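Local coordinates for protein beta-porphyranase A (Bacteroides plebeius, PDB 4AW7) that cleaves the sulfated red-algal polysaccharide porphyran at the linkages between beta-D-galactopyranose and alpha-L-galactopyranose-6-sulfate, tolerating methylated galactoses, at residues D283-D286 with S290-S293; K358-E363 with A432-T437. One frame throughout, in Å; residues are numbered along the deposited sequence. Where two conformers were deposited one is given.

Contact 1: residues D283-D286 with S290-S293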
loop_
_atom_site.group_PDB
_atom_site.type_symbol
_atom_site.label_atom_id
_atom_site.label_comp_id
_atom_site.label_asym_id
_atom_site.label_seq_id
_atom_site.Cartn_x
_atom_site.Cartn_y
_atom_site.Cartn_z
ATOM N N ASP A 283 -5.164 -10.344 21.281
ATOM C CA ASP A 283 -4.787 -9.091 20.605
ATOM C C ASP A 283 -4.315 -8.010 21.541
ATOM O O ASP A 283 -4.327 -6.832 21.193
ATOM C CB ASP A 283 -5.959 -8.622 19.745
ATOM C CG ASP A 283 -7.144 -8.154 20.529
ATOM O OD1 ASP A 283 -7.094 -8.102 21.782
ATOM O OD2 ASP A 283 -8.137 -7.817 19.863
ATOM N N SER A 284 -3.896 -8.372 22.745
ATOM C CA SER A 284 -3.434 -7.387 23.712
ATOM C C SER A 284 -2.080 -6.801 23.343
ATOM O O SER A 284 -1.222 -7.463 22.741
ATOM C CB SER A 284 -3.360 -7.990 25.117
ATOM O OG SER A 284 -4.638 -8.406 25.555
ATOM N N TYR A 285 -1.874 -5.558 23.737
ATOM C CA TYR A 285 -0.636 -4.850 23.523
ATOM C C TYR A 285 0.445 -5.326 24.459
ATOM O O TYR A 285 0.210 -5.536 25.665
ATOM C CB TYR A 285 -0.862 -3.365 23.799
ATOM C CG TYR A 285 0.398 -2.531 23.672
ATOM C CD1 TYR A 285 0.828 -2.016 22.428
ATOM C CD2 TYR A 285 1.167 -2.239 24.789
ATOM C CE1 TYR A 285 1.989 -1.286 22.343
ATOM C CE2 TYR A 285 2.329 -1.488 24.708
ATOM C CZ TYR A 285 2.739 -1.008 23.474
ATOM O OH TYR A 285 3.882 -0.257 23.382
ATOM N N ASP A 286 1.631 -5.471 23.891
ATOM C CA ASP A 286 2.866 -5.750 24.598
ATOM C C ASP A 286 3.955 -4.790 24.079
ATOM O O ASP A 286 4.108 -4.741 22.877
ATOM C CB ASP A 286 3.250 -7.195 24.249
ATOM C CG ASP A 286 4.496 -7.653 24.939
ATOM O OD1 ASP A 286 5.585 -7.365 24.449
ATOM O OD2 ASP A 286 4.385 -8.319 25.981
ATOM N N SER A 290 4.419 -5.752 20.167
ATOM C CA SER A 290 3.525 -4.924 19.374
ATOM C C SER A 290 4.268 -3.856 18.563
ATOM O O SER A 290 3.725 -3.357 17.573
ATOM C CB SER A 290 2.436 -4.311 20.255
ATOM O OG SER A 290 1.718 -5.306 20.997
ATOM N N VAL A 291 5.529 -3.561 18.883
ATOM C CA VAL A 291 6.362 -2.674 18.043
ATOM C C VAL A 291 7.098 -3.385 16.897
ATOM O O VAL A 291 7.642 -2.690 15.997
ATOM C CB VAL A 291 7.368 -1.845 18.864
ATOM C CG1 VAL A 291 6.632 -1.117 19.959
ATOM C CG2 VAL A 291 8.526 -2.703 19.417
ATOM N N ARG A 292 7.067 -4.702 16.845
ATOM C CA ARG A 292 7.724 -5.438 15.755
ATOM C C ARG A 292 7.139 -4.975 14.375
ATOM O O ARG A 292 7.850 -4.940 13.354
ATOM C CB ARG A 292 7.631 -6.965 15.967
ATOM C CG ARG A 292 8.350 -7.488 17.211
ATOM C CD ARG A 292 8.129 -9.001 17.572
ATOM N NE ARG A 292 8.880 -9.362 18.792
ATOM C CZ ARG A 292 8.524 -10.267 19.707
ATOM N NH1 ARG A 292 7.376 -10.929 19.609
ATOM N NH2 ARG A 292 9.330 -10.503 20.754
ATOM N N SER A 293 5.861 -4.574 14.349
ATOM C CA SER A 293 5.192 -4.040 13.133
ATOM C C SER A 293 5.881 -2.894 12.441
ATOM O O SER A 293 5.683 -2.661 11.248
ATOM C CB SER A 293 3.752 -3.582 13.512
ATOM O OG SER A 293 2.955 -4.674 13.861
#
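Two hydrogen bonds tie Asp-286 to Ser-290 and close a tight turn in the loop between strand 268-276 and helix 293-305. The backbone N of Asp-286 donates a hydrogen bond to OG of Ser-290 at 2.9 Å, almost perfectly straight at 177°. In return the N of Ser-290 binds the carbonyl O of Asp-286, also at 2.9 Å, bent to 156° and with the donor tilted a little from the carbonyl plane. Ser-290 has OG beside its own backbone N (chi1 -55°), which brings hydroxyl and amide to bear on the same residue; serine suits the place because its short arm presents an acceptor here.

The apolar part of the contact is the ring of Tyr-285, met obliquely by CB of Ser-290, which lies 3.5 Å from CD1. The phenol itself turns elsewhere, its OH bonded to Asp-287 inside the turn.

Asp-286 spends its carboxylate on the same turn: in the conformer described, OD1 accepts from the amides of Ile-288 and Ser-289. The guanidinium of Arg-292 stays apart from it and makes its salt bridge with Asp-277.

Putting an alanine at Ser-290 would probably leave the Asp-286 amide without its acceptor, with just the backbone hydrogen bond to Asp-286 O still joining the two residues. The buried hydroxyl of Ser-290 supplies that amide with an acceptor from within the protein, and a loop without regular helix or strand is held in shape by one backbone bond and by side-chain-to-backbone bonds.

Contact 2: residues K358-E363 with A432-T437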
loop_
_atom_site.group_PDB
_atom_site.type_symbol
_atom_site.label_atom_id
_atom_site.label_comp_id
_atom_site.label_asym_id
_atom_site.label_seq_id
_atom_site.Cartn_x
_atom_site.Cartn_y
_atom_site.Cartn_z
ATOM N N LYS A 358 6.311 3.136 18.766
ATOM C CA LYS A 358 5.874 3.301 17.380
ATOM C C LYS A 358 6.067 4.736 16.889
ATOM O O LYS A 358 6.172 4.973 15.676
ATOM C CB LYS A 358 4.456 2.834 17.184
ATOM C CG LYS A 358 4.214 1.394 17.558
ATOM C CD LYS A 358 2.723 1.086 17.556
ATOM C CE LYS A 358 2.400 -0.233 18.189
ATOM N NZ LYS A 358 0.947 -0.507 18.094
ATOM N N LYS A 359 6.154 5.697 17.802
ATOM C CA LYS A 359 6.460 7.059 17.439
ATOM C C LYS A 359 7.709 7.165 16.570
ATOM O O LYS A 359 7.804 8.081 15.757
ATOM C CB LYS A 359 6.637 7.940 18.700
ATOM C CG LYS A 359 7.928 7.662 19.481
ATOM C CD LYS A 359 7.942 8.285 20.885
ATOM C CE LYS A 359 9.280 8.055 21.541
ATOM N NZ LYS A 359 9.305 8.511 22.978
ATOM N N TYR A 360 8.671 6.258 16.752
ATOM C CA TYR A 360 9.939 6.364 16.021
ATOM C C TYR A 360 9.770 6.134 14.526
ATOM O O TYR A 360 10.585 6.636 13.767
ATOM C CB TYR A 360 11.013 5.433 16.590
ATOM C CG TYR A 360 11.490 5.854 17.963
ATOM C CD1 TYR A 360 12.072 7.104 18.148
ATOM C CD2 TYR A 360 11.426 5.002 19.059
ATOM C CE1 TYR A 360 12.539 7.525 19.399
ATOM C CE2 TYR A 360 11.899 5.408 20.324
ATOM C CZ TYR A 360 12.423 6.677 20.472
ATOM O OH TYR A 360 12.869 7.054 21.718
ATOM N N PHE A 361 8.729 5.430 14.092
ATOM C CA PHE A 361 8.467 5.358 12.664
ATOM C C PHE A 361 8.245 6.745 12.099
ATOM O O PHE A 361 8.781 7.121 11.058
ATOM C CB PHE A 361 7.235 4.477 12.383
ATOM C CG PHE A 361 6.790 4.520 10.950
ATOM C CD1 PHE A 361 7.519 3.922 9.942
ATOM C CD2 PHE A 361 5.617 5.152 10.616
ATOM C CE1 PHE A 361 7.108 4.008 8.627
ATOM C CE2 PHE A 361 5.195 5.259 9.291
ATOM C CZ PHE A 361 5.942 4.657 8.285
ATOM N N PHE A 362 7.436 7.537 12.806
ATOM C CA PHE A 362 7.144 8.892 12.381
ATOM C C PHE A 362 8.337 9.839 12.602
ATOM O O PHE A 362 8.576 10.743 11.811
ATOM C CB PHE A 362 5.859 9.368 13.018
ATOM C CG PHE A 362 4.677 8.492 12.651
ATOM C CD1 PHE A 362 4.102 8.590 11.411
ATOM C CD2 PHE A 362 4.182 7.565 13.538
ATOM C CE1 PHE A 362 3.050 7.790 11.061
ATOM C CE2 PHE A 362 3.100 6.770 13.195
ATOM C CZ PHE A 362 2.530 6.894 11.949
ATOM N N GLU A 363 9.103 9.623 13.658
ATOM C CA GLU A 363 10.330 10.415 13.860
ATOM C C GLU A 363 11.289 10.225 12.676
ATOM O O GLU A 363 11.831 11.192 12.141
ATOM C CB GLU A 363 11.018 10.024 15.161
ATOM C CG GLU A 363 12.142 11.005 15.526
ATOM C CD GLU A 363 11.562 12.370 15.962
ATOM O OE1 GLU A 363 10.778 12.359 16.869
ATOM O OE2 GLU A 363 11.855 13.462 15.387
ATOM N N ALA A 432 14.756 -7.156 21.282
ATOM C CA ALA A 432 15.157 -5.928 21.953
ATOM C C ALA A 432 14.244 -4.729 21.669
ATOM O O ALA A 432 14.279 -3.735 22.397
ATOM C CB ALA A 432 16.625 -5.582 21.569
ATOM N N GLY A 433 13.414 -4.813 20.649
ATOM C CA GLY A 433 12.572 -3.675 20.297
ATOM C C GLY A 433 13.268 -2.724 19.366
ATOM O O GLY A 433 14.130 -3.097 18.566
ATOM N N ILE A 434 12.834 -1.481 19.414
ATOM C CA ILE A 434 13.320 -0.454 18.499
ATOM C C ILE A 434 14.542 0.247 19.047
ATOM O O ILE A 434 14.539 0.711 20.183
ATOM C CB ILE A 434 12.202 0.581 18.191
ATOM C CG1 ILE A 434 11.115 -0.127 17.364
ATOM C CG2 ILE A 434 12.778 1.796 17.446
ATOM C CD1 ILE A 434 9.834 0.708 17.193
ATOM N N GLU A 435 15.565 0.362 18.198
ATOM C CA GLU A 435 16.735 1.214 18.471
ATOM C C GLU A 435 16.735 2.338 17.434
ATOM O O GLU A 435 16.940 2.080 16.228
ATOM C CB GLU A 435 18.059 0.428 18.403
ATOM C CG GLU A 435 19.320 1.245 18.717
ATOM C CD GLU A 435 19.426 1.635 20.187
ATOM O OE1 GLU A 435 18.718 1.026 21.034
ATOM O OE2 GLU A 435 20.218 2.557 20.494
ATOM N N TYR A 436 16.452 3.544 17.891
ATOM C CA TYR A 436 16.401 4.725 17.043
ATOM C C TYR A 436 17.529 5.650 17.420
ATOM O O TYR A 436 17.657 6.040 18.586
ATOM C CB TYR A 436 15.050 5.459 17.175
ATOM C CG TYR A 436 14.997 6.635 16.232
ATOM C CD1 TYR A 436 14.713 6.446 14.892
ATOM C CD2 TYR A 436 15.300 7.915 16.655
ATOM C CE1 TYR A 436 14.719 7.478 14.029
ATOM C CE2 TYR A 436 15.288 8.986 15.783
ATOM C CZ TYR A 436 15.000 8.749 14.447
ATOM O OH TYR A 436 15.008 9.764 13.522
ATOM N N THR A 437 18.317 6.048 16.431
ATOM C CA THR A 437 19.424 6.992 16.633
ATOM C C THR A 437 19.429 8.080 15.568
ATOM O O THR A 437 18.972 7.871 14.429
ATOM C CB THR A 437 20.787 6.262 16.645
ATOM O OG1 THR A 437 21.003 5.636 15.373
ATOM C CG2 THR A 437 20.855 5.192 17.760
#
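Tyr-360 and Tyr-436 lie with their rings nearly parallel, 13° between the planes, yet offset along those planes until little of one ring faces the other, with centroids 5.1 Å from each other. What sits over the Tyr-360 face is instead CB of Tyr-436, in a CH-pi contact 3.8 Å from the ring centroid. The slide also brings CD1 of Tyr-360 to 3.5 Å from CG of Tyr-436. On its opposite face the Tyr-360 ring carries CE of Lys-359, so the aromatic plate is sandwiched between aliphatic carbons.

Ile-434, two residues before Tyr-436 on the same side of the strand, extends the apolar surface: its CG2 approaches CD2 of Tyr-360 at 3.8 Å, obliquely to the ring. A branched aliphatic chain fits here, since CD1 is left to reach Val-291 while CG2 serves the tyrosine. Helix 359-365 thus packs against strand 433-441 of the beta-sandwich domain, the short segments running 29° from parallel with axes 9.7 Å apart; strand 421-429, the antiparallel neighbour, adds Leu-426, which touches both Tyr-360 and Ile-434.

One helical turn beyond Tyr-360, Glu-363 crosses Tyr-436 at about a right angle. Its CG is anti to the backbone N (chi1 -169°), which sets that methylene 3.7 Å from the Tyr-436 OH, while CB stands over the Tyr-436 ring face. Glutamate suits this partly exposed position by offering its aliphatic stem to the tyrosine.

Overall arrangement
Both segments of contact 1 precede those of contact 2 in the sequence, and the contact centres lie 14 Å apart on the same side of the chain's centre. They touch directly: CB of Val-291 packs 3.9 Å from CD1 of Ile-434, and Lys-358 runs past 290-291. Helix 293-305 links them, starting just after the turn of contact 1 and giving Val-294 to Lys-358, Phe-361 and Ile-434. Contact 1 follows a strand of the catalytic barrel's parallel sheet that carries the probable nucleophile, Glu-272; the side chains of Tyr-285 and Ser-290 are each about 10 Å from a bound sugar. Contact 2 joins a helix to the beta-sandwich domain, away from the annotated sites. Together they connect substrate-side loop and sandwich.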